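Local coordinates for uncharacterized protein (Parabacteroides merdae ATCC 43184, PDB 5BMT) that is of unknown function but probably belongs to a family of bacterial lipoproteins, joining an OB-like domain to a larger, strand-rich domain, at residues Y31-I39 with G71-A79; K85-L93 with N135-S143. All blocks are in the same frame, centred on the assembly; numbering follows the deposited sequence. Where two conformers were deposited one is given.

Interaction 1 of 2, residues Y31-I39 with G71-A79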
loop_
_atom_site.group_PDB
_atom_site.type_symbol
_atom_site.label_atom_id
_atom_site.label_comp_id
_atom_site.label_asym_id
_atom_site.label_seq_id
_atom_site.Cartn_x
_atom_site.Cartn_y
_atom_site.Cartn_z
ATOM N N TYR A 31 0.598 -10.300 9.883
ATOM C CA TYR A 31 1.111 -11.626 10.165
ATOM C C TYR A 31 2.575 -11.560 10.534
ATOM O O TYR A 31 3.208 -10.514 10.409
ATOM C CB TYR A 31 0.920 -12.560 8.930
ATOM C CG TYR A 31 0.752 -14.014 9.296
ATOM C CD1 TYR A 31 -0.483 -14.509 9.702
ATOM C CD2 TYR A 31 1.819 -14.906 9.223
ATOM C CE1 TYR A 31 -0.650 -15.848 10.052
ATOM C CE2 TYR A 31 1.667 -16.251 9.580
ATOM C CZ TYR A 31 0.420 -16.720 9.970
ATOM O OH TYR A 31 0.236 -18.033 10.295
ATOM N N TYR A 32 3.104 -12.679 10.988
ATOM C CA TYR A 32 4.518 -12.821 11.292
ATOM C C TYR A 32 5.358 -12.909 10.031
ATOM O O TYR A 32 4.835 -13.320 8.983
ATOM C CB TYR A 32 4.709 -14.150 12.027
ATOM C CG TYR A 32 4.130 -14.176 13.410
ATOM C CD1 TYR A 32 4.694 -13.424 14.436
ATOM C CD2 TYR A 32 3.045 -14.988 13.710
ATOM C CE1 TYR A 32 4.206 -13.504 15.742
ATOM C CE2 TYR A 32 2.547 -15.070 15.009
ATOM C CZ TYR A 32 3.140 -14.341 16.023
ATOM O OH TYR A 32 2.628 -14.415 17.297
ATOM N N PRO A 33 6.682 -12.679 10.144
ATOM C CA PRO A 33 7.554 -12.883 8.968
ATOM C C PRO A 33 7.581 -14.359 8.593
ATOM O O PRO A 33 7.529 -15.240 9.462
ATOM C CB PRO A 33 8.942 -12.420 9.446
ATOM C CG PRO A 33 8.659 -11.518 10.646
ATOM C CD PRO A 33 7.447 -12.184 11.304
ATOM N N LEU A 34 7.668 -14.618 7.280
ATOM C CA LEU A 34 7.657 -15.972 6.746
ATOM C C LEU A 34 8.820 -16.252 5.855
ATOM O O LEU A 34 9.193 -15.405 5.051
ATOM C CB LEU A 34 6.390 -16.180 5.899
ATOM C CG LEU A 34 5.061 -15.846 6.597
ATOM C CD1 LEU A 34 3.928 -15.981 5.614
ATOM C CD2 LEU A 34 4.847 -16.743 7.808
ATOM N N TYR A 35 9.325 -17.489 5.928
ATOM C CA TYR A 35 10.289 -17.987 4.971
ATOM C C TYR A 35 9.545 -18.881 4.001
ATOM O O TYR A 35 9.027 -19.936 4.397
ATOM C CB TYR A 35 11.448 -18.733 5.624
ATOM C CG TYR A 35 12.391 -19.322 4.600
ATOM C CD1 TYR A 35 13.126 -18.497 3.744
ATOM C CD2 TYR A 35 12.486 -20.701 4.427
ATOM C CE1 TYR A 35 13.987 -19.035 2.790
ATOM C CE2 TYR A 35 13.321 -21.251 3.456
ATOM C CZ TYR A 35 14.076 -20.413 2.646
ATOM O OH TYR A 35 14.915 -20.978 1.711
ATOM N N VAL A 36 9.494 -18.466 2.732
ATOM C CA VAL A 36 8.892 -19.239 1.657
ATOM C C VAL A 36 10.035 -19.538 0.675
ATOM O O VAL A 36 10.473 -18.617 -0.028
ATOM C CB VAL A 36 7.698 -18.536 0.981
ATOM C CG1 VAL A 36 7.072 -19.431 -0.096
ATOM C CG2 VAL A 36 6.632 -18.129 2.009
ATOM N N ALA A 37 10.563 -20.779 0.682
ATOM C CA ALA A 37 11.743 -21.134 -0.129
ATOM C C ALA A 37 11.540 -20.868 -1.616
ATOM O O ALA A 37 12.456 -20.352 -2.264
ATOM C CB ALA A 37 12.094 -22.592 0.082
ATOM N N THR A 38 10.345 -21.161 -2.156
ATOM C CA THR A 38 10.100 -20.916 -3.581
ATOM C C THR A 38 10.229 -19.414 -3.915
ATOM O O THR A 38 10.915 -19.069 -4.886
ATOM C CB THR A 38 8.737 -21.485 -4.004
ATOM O OG1 THR A 38 7.700 -20.918 -3.201
ATOM C CG2 THR A 38 8.711 -23.004 -3.973
ATOM N N ILE A 39 9.689 -18.511 -3.059
ATOM C CA ILE A 39 9.817 -17.085 -3.308
ATOM C C ILE A 39 11.264 -16.629 -3.158
ATOM O O ILE A 39 11.735 -15.822 -3.965
ATOM C CB ILE A 39 8.872 -16.317 -2.346
ATOM C CG1 ILE A 39 7.390 -16.659 -2.713
ATOM C CG2 ILE A 39 9.148 -14.792 -2.355
ATOM C CD1 ILE A 39 6.271 -16.094 -1.701
ATOM N N GLY A 71 12.888 -16.553 14.231
ATOM C CA GLY A 71 12.340 -15.225 13.935
ATOM C C GLY A 71 11.387 -15.184 12.743
ATOM O O GLY A 71 11.023 -14.108 12.251
ATOM N N PHE A 72 10.974 -16.367 12.276
ATOM C CA PHE A 72 10.018 -16.507 11.164
ATOM C C PHE A 72 9.367 -17.875 11.251
ATOM O O PHE A 72 9.920 -18.806 11.870
ATOM C CB PHE A 72 10.755 -16.367 9.785
ATOM C CG PHE A 72 11.918 -17.331 9.604
ATOM C CD1 PHE A 72 11.707 -18.635 9.155
ATOM C CD2 PHE A 72 13.214 -16.950 9.928
ATOM C CE1 PHE A 72 12.767 -19.538 9.045
ATOM C CE2 PHE A 72 14.278 -17.850 9.793
ATOM C CZ PHE A 72 14.051 -19.138 9.354
ATOM N N TYR A 73 8.237 -18.014 10.536
ATOM C CA TYR A 73 7.641 -19.304 10.300
ATOM C C TYR A 73 7.998 -19.745 8.883
ATOM O O TYR A 73 7.965 -18.926 7.955
ATOM C CB TYR A 73 6.110 -19.263 10.438
ATOM C CG TYR A 73 5.648 -19.293 11.867
ATOM C CD1 TYR A 73 5.746 -20.458 12.624
ATOM C CD2 TYR A 73 5.150 -18.150 12.478
ATOM C CE1 TYR A 73 5.338 -20.486 13.953
ATOM C CE2 TYR A 73 4.731 -18.168 13.813
ATOM C CZ TYR A 73 4.845 -19.331 14.545
ATOM O OH TYR A 73 4.462 -19.361 15.877
ATOM N N VAL A 74 8.281 -21.035 8.711
ATOM C CA VAL A 74 8.454 -21.590 7.370
ATOM C C VAL A 74 7.041 -21.788 6.832
ATOM O O VAL A 74 6.184 -22.355 7.529
ATOM C CB VAL A 74 9.255 -22.912 7.379
ATOM C CG1 VAL A 74 9.277 -23.535 5.979
ATOM C CG2 VAL A 74 10.679 -22.688 7.903
ATOM N N ALA A 75 6.781 -21.303 5.622
ATOM C CA ALA A 75 5.450 -21.404 5.036
ATOM C C ALA A 75 5.545 -21.886 3.616
ATOM O O ALA A 75 6.610 -21.847 3.000
ATOM C CB ALA A 75 4.770 -20.033 5.071
ATOM N N THR A 76 4.426 -22.354 3.087
ATOM C CA THR A 76 4.376 -22.682 1.669
ATOM C C THR A 76 3.367 -21.747 1.064
ATOM O O THR A 76 2.438 -21.262 1.733
ATOM C CB THR A 76 4.051 -24.147 1.403
ATOM O OG1 THR A 76 2.827 -24.451 2.053
ATOM C CG2 THR A 76 5.169 -25.078 1.854
ATOM N N GLY A 77 3.561 -21.458 -0.197
ATOM C CA GLY A 77 2.638 -20.584 -0.886
ATOM C C GLY A 77 3.241 -19.988 -2.129
ATOM O O GLY A 77 4.248 -20.468 -2.657
ATOM N N ALA A 78 2.612 -18.922 -2.581
ATOM C CA ALA A 78 3.027 -18.268 -3.802
ATOM C C ALA A 78 2.632 -16.820 -3.722
ATOM O O ALA A 78 1.957 -16.399 -2.781
ATOM C CB ALA A 78 2.380 -18.946 -5.001
ATOM N N ALA A 79 3.087 -16.038 -4.671
ATOM C CA ALA A 79 2.767 -14.632 -4.626
ATOM C C ALA A 79 2.492 -14.110 -6.024
ATOM O O ALA A 79 2.924 -14.685 -7.025
ATOM C CB ALA A 79 3.934 -13.869 -4.003
HETATM O O HOH W 1 9.112 -22.837 2.207
HETATM O O HOH W 2 5.966 -22.660 -1.469
HETATM O O HOH W 3 6.044 -19.784 -5.022
#
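A short parallel strand pairing joins 31-39 to 71-79, with Leu34 beside Tyr73 and Tyr35 beside Val74. Strand 34-35 is also backbone-bonded through Leu34 to Ile26 of strand 24-28; held from both neighbours, it brings the two ends of a five-stranded sheet together, consistent with the closed barrel of an OB fold. Tyr73 uses both of its backbone polar groups: its N donates to Pro33 O at 3.1 Å, while its O receives Tyr35 N at 2.8 Å. Ala75 N then closes the ladder on Tyr35 O, a nearly straight bond (170° at the hydrogen).

The side chains sort themselves by face. On the Leu34 face, CD2 lies 3.9 Å from Tyr73 CB and CD1 reaches across to Ala75 CB, which also meets Val36 CG2; Ile26 and Phe55 of neighbouring strands cover Leu34. On the Tyr35 face, Phe72 takes chi1 55°, its CG between the backbone N and carbonyl carbon, and this brings CD1 to 3.5 Å from Tyr35 CB. The Tyr35 ring runs on away from the strand pair and forms a cation-pi contact with Arg23.

Ahead of the ladder, Tyr32 and Tyr73 project side by side in the same direction. Their rings form an offset edge-to-face pair, planes at 64°, with the edge of Tyr73 turned to the face of Tyr32; Tyr73 CE2 comes 3.6 Å from Tyr32 CD2.

Beyond Val36, segment 31-39 turns into a short, weakly bonded helix, and water replaces direct bonding. Water 1 links Ala37 N to Ala75 O, while two further waters join Thr38 to Gly77: one accepts from Gly77 N, and the other, 2.7 Å from Thr38 OG1, donates to Gly77 O.

Interaction 2 of 2, residues K85-L93 with N135-S143; sequences KYDLSYSPL and NTYIMSMDS
Parallel strand pairing between 85-93 and 135-143 forms part of the large mixed sheet of the strand-rich region, which probably corresponds to an immunoglobulin-like fold, and here side chains and waters bridge what the backbones do not.

Two direct backbone bonds meet at Ser89. Its N donates to Met139 O at 2.8 Å, and its O receives Met141 N in a weak, bent bond (129° at the hydrogen).

Aromatic contacts dominate the other end. Tyr86 lays one ring face over Tyr137, whose CB sits 4.1 Å above the ring centre in a CH-pi contact; the Tyr137 ring turns its edge to the same ring, planes at 82°. Tyr137 OH accepts from Asn135 ND2 and also bonds to Asp179, while Asn135 OD1 is held by Gln133. An alanine in place of Tyr86 is likely to leave Tyr137 CB and ring edge without their aromatic cover and water 4 without its hydroxyl partner. Near the strand end, a Met-aromatic contact of selenomethionine Met141 with the Tyr90 ring edge rests on one of two conformers and is doubtful.

Waters complete the join. Water 5 donates to Asp87 O and accepts from Met139 N where the strands separate, and water 7 connects Leu93 N with Ser140 OG. At the far end, water 4 is 2.6 Å from Tyr86 OH and donates to Asn135 O, 2.9 Å away.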
loop_
_atom_site.group_PDB
_atom_site.type_symbol
_atom_site.label_atom_id
_atom_site.label_comp_id
_atom_site.label_asym_id
_atom_site.label_seq_id
_atom_site.Cartn_x
_atom_site.Cartn_y
_atom_site.Cartn_z
ATOM N N LYS A 85 5.509 0.339 -8.458
ATOM C CA LYS A 85 6.082 1.194 -7.418
ATOM C C LYS A 85 6.048 2.666 -7.764
ATOM O O LYS A 85 6.436 3.063 -8.873
ATOM C CB LYS A 85 7.583 0.833 -7.244
ATOM C CG LYS A 85 7.844 -0.623 -7.034
ATOM C CD LYS A 85 9.347 -0.904 -7.059
ATOM C CE LYS A 85 9.588 -2.292 -6.525
ATOM N NZ LYS A 85 9.235 -3.312 -7.547
ATOM N N TYR A 86 5.610 3.473 -6.797
ATOM C CA TYR A 86 5.561 4.926 -6.969
ATOM C C TYR A 86 6.214 5.626 -5.811
ATOM O O TYR A 86 6.260 5.104 -4.690
ATOM C CB TYR A 86 4.090 5.404 -7.104
ATOM C CG TYR A 86 3.485 4.853 -8.364
ATOM C CD1 TYR A 86 3.652 5.508 -9.583
ATOM C CD2 TYR A 86 2.802 3.631 -8.359
ATOM C CE1 TYR A 86 3.178 4.952 -10.771
ATOM C CE2 TYR A 86 2.320 3.070 -9.538
ATOM C CZ TYR A 86 2.504 3.735 -10.738
ATOM O OH TYR A 86 2.037 3.176 -11.905
ATOM N N ASP A 87 6.712 6.828 -6.061
ATOM C CA ASP A 87 7.221 7.663 -4.995
ATOM C C ASP A 87 6.058 8.344 -4.302
ATOM O O ASP A 87 4.934 8.366 -4.841
ATOM C CB ASP A 87 8.105 8.759 -5.642
ATOM C CG ASP A 87 9.316 8.185 -6.344
ATOM O OD1 ASP A 87 9.868 7.168 -5.852
ATOM O OD2 ASP A 87 9.735 8.769 -7.372
ATOM N N LEU A 88 6.314 8.885 -3.109
ATOM C CA LEU A 88 5.319 9.709 -2.448
ATOM C C LEU A 88 5.818 11.131 -2.655
ATOM O O LEU A 88 6.893 11.483 -2.177
ATOM C CB LEU A 88 5.084 9.342 -0.974
ATOM C CG LEU A 88 4.246 10.352 -0.173
ATOM C CD1 LEU A 88 2.877 10.592 -0.762
ATOM C CD2 LEU A 88 4.087 9.915 1.217
ATOM N N SER A 89 5.056 11.898 -3.440
ATOM C CA SER A 89 5.409 13.251 -3.849
ATOM C C SER A 89 4.977 14.289 -2.810
ATOM O O SER A 89 3.846 14.235 -2.318
ATOM C CB SER A 89 4.749 13.538 -5.194
ATOM O OG SER A 89 5.096 12.547 -6.149
ATOM N N TYR A 90 5.839 15.252 -2.506
ATOM C CA TYR A 90 5.505 16.299 -1.556
ATOM C C TYR A 90 5.183 17.610 -2.285
ATOM O O TYR A 90 5.319 18.681 -1.706
ATOM C CB TYR A 90 6.663 16.463 -0.546
ATOM C CG TYR A 90 6.820 15.208 0.287
ATOM C CD1 TYR A 90 5.889 14.880 1.282
ATOM C CD2 TYR A 90 7.822 14.284 0.003
ATOM C CE1 TYR A 90 6.001 13.690 2.016
ATOM C CE2 TYR A 90 7.974 13.120 0.766
ATOM C CZ TYR A 90 7.066 12.837 1.778
ATOM O OH TYR A 90 7.202 11.678 2.515
ATOM N N SER A 91 4.753 17.505 -3.540
ATOM C CA SER A 91 4.377 18.665 -4.366
ATOM C C SER A 91 2.862 18.611 -4.556
ATOM O O SER A 91 2.388 17.931 -5.453
ATOM C CB SER A 91 5.089 18.628 -5.729
ATOM O OG SER A 91 6.512 18.650 -5.699
ATOM N N PRO A 92 2.086 19.308 -3.724
ATOM C CA PRO A 92 0.615 19.237 -3.867
ATOM C C PRO A 92 0.129 19.829 -5.187
ATOM O O PRO A 92 0.751 20.734 -5.758
ATOM C CB PRO A 92 0.097 20.012 -2.655
ATOM C CG PRO A 92 1.222 20.877 -2.237
ATOM C CD PRO A 92 2.487 20.161 -2.590
ATOM N N LEU A 93 -0.940 19.222 -5.718
ATOM C CA LEU A 93 -1.555 19.601 -6.988
ATOM C C LEU A 93 -2.831 20.380 -6.760
ATOM O O LEU A 93 -3.427 20.255 -5.698
ATOM C CB LEU A 93 -1.889 18.327 -7.782
ATOM C CG LEU A 93 -0.686 17.425 -8.134
ATOM C CD1 LEU A 93 -1.150 16.107 -8.763
ATOM C CD2 LEU A 93 0.261 18.139 -9.044
ATOM N N ASN A 135 -2.656 2.085 -16.105
ATOM C CA ASN A 135 -2.656 3.411 -15.511
ATOM C C ASN A 135 -1.341 3.680 -14.835
ATOM O O ASN A 135 -0.649 2.731 -14.426
ATOM C CB ASN A 135 -3.751 3.521 -14.442
ATOM C CG ASN A 135 -5.126 3.099 -14.856
ATOM O OD1 ASN A 135 -5.508 3.203 -16.018
ATOM N ND2 ASN A 135 -5.961 2.805 -13.876
ATOM N N THR A 136 -1.031 4.961 -14.632
ATOM C CA THR A 136 0.063 5.374 -13.762
ATOM C C THR A 136 -0.545 6.322 -12.739
ATOM O O THR A 136 -1.663 6.840 -12.933
ATOM C CB THR A 136 1.295 5.930 -14.455
ATOM O OG1 THR A 136 0.904 7.013 -15.277
ATOM C CG2 THR A 136 2.076 4.815 -15.189
ATOM N N TYR A 137 0.170 6.517 -11.651
ATOM C CA TYR A 137 -0.370 7.225 -10.510
ATOM C C TYR A 137 0.550 8.257 -9.950
ATOM O O TYR A 137 1.756 8.241 -10.168
ATOM C CB TYR A 137 -0.654 6.192 -9.376
ATOM C CG TYR A 137 -1.687 5.159 -9.780
ATOM C CD1 TYR A 137 -3.047 5.393 -9.587
ATOM C CD2 TYR A 137 -1.309 3.960 -10.403
ATOM C CE1 TYR A 137 -4.007 4.484 -10.026
ATOM C CE2 TYR A 137 -2.264 3.046 -10.852
ATOM C CZ TYR A 137 -3.612 3.310 -10.651
ATOM O OH TYR A 137 -4.574 2.426 -11.101
ATOM N N ILE A 138 -0.050 9.168 -9.186
ATOM C CA ILE A 138 0.677 10.140 -8.424
ATOM C C ILE A 138 0.045 10.178 -7.041
ATOM O O ILE A 138 -1.166 10.415 -6.906
ATOM C CB ILE A 138 0.753 11.562 -9.094
ATOM C CG1 ILE A 138 1.344 12.618 -8.143
ATOM C CG2 ILE A 138 -0.600 12.051 -9.598
ATOM C CD1 ILE A 138 2.697 12.628 -8.139
HETATM N N MSE A 139 0.855 9.915 -6.025
HETATM C CA MSE A 139 0.456 10.019 -4.629
HETATM C C MSE A 139 1.164 11.241 -4.093
HETATM O O MSE A 139 2.394 11.302 -4.145
HETATM C CB MSE A 139 0.814 8.743 -3.847
HETATM C CG MSE A 139 0.387 8.807 -2.393
HETATM SE SE MSE A 139 -1.515 8.577 -2.112
HETATM C CE MSE A 139 -1.560 6.832 -1.288
ATOM N N SER A 140 0.405 12.230 -3.638
ATOM C CA SER A 140 1.034 13.446 -3.184
ATOM C C SER A 140 0.488 13.887 -1.852
ATOM O O SER A 140 -0.579 13.439 -1.428
ATOM C CB SER A 140 0.837 14.544 -4.234
ATOM O OG SER A 140 -0.538 14.803 -4.494
HETATM N N MSE A 141 1.089 14.915 -1.302
HETATM C CA MSE A 141 0.553 15.509 -0.098
HETATM C C MSE A 141 1.239 16.809 0.158
HETATM O O MSE A 141 2.312 17.076 -0.396
HETATM C CB MSE A 141 0.637 14.584 1.137
HETATM C CG MSE A 141 1.996 13.958 1.373
HETATM SE SE MSE A 141 2.236 13.723 3.276
HETATM C CE MSE A 141 2.597 15.361 3.631
ATOM N N ASP A 142 0.586 17.635 0.969
ATOM C CA ASP A 142 1.108 18.909 1.394
ATOM C C ASP A 142 1.789 18.688 2.741
ATOM O O ASP A 142 1.102 18.453 3.732
ATOM C CB ASP A 142 -0.041 19.937 1.465
ATOM C CG ASP A 142 0.322 21.274 2.084
ATOM O OD1 ASP A 142 1.529 21.623 2.087
ATOM O OD2 ASP A 142 -0.604 21.981 2.552
ATOM N N SER A 143 3.137 18.709 2.772
ATOM C CA SER A 143 3.935 18.559 4.007
ATOM C C SER A 143 3.734 19.716 5.019
ATOM O O SER A 143 4.143 19.583 6.173
ATOM C CB SER A 143 5.414 18.417 3.668
ATOM O OG SER A 143 5.968 19.610 3.142
HETATM O O HOH W 4 0.410 1.182 -12.261
HETATM O O HOH W 5 3.738 9.771 -6.747
HETATM O O HOH W 6 4.711 19.643 0.653
HETATM O O HOH W 7 -2.105 17.017 -4.249
#

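Both contacts are parallel strand pairings, each partly buried, yet they belong to different sheets on opposite sides of the chain's centre, about 31 Å apart between centres. Strand 73-79 of interaction 1 is followed directly in the chain by strand 85-89 of interaction 2, so the short connection between them leads from the probable OB sheet to the large one. In interaction 1, strand 34-35 lies between 73-79 and, through Leu34, strand 24-28; three backbone bonds carry the register. In interaction 2, strand 85-89 lies between 134-140 and 173-184, and direct backbone bonding is sparser. Both have an edge-to-face tyrosine pair, to which interaction 2 adds a CH-pi contact. Water extends both pairings.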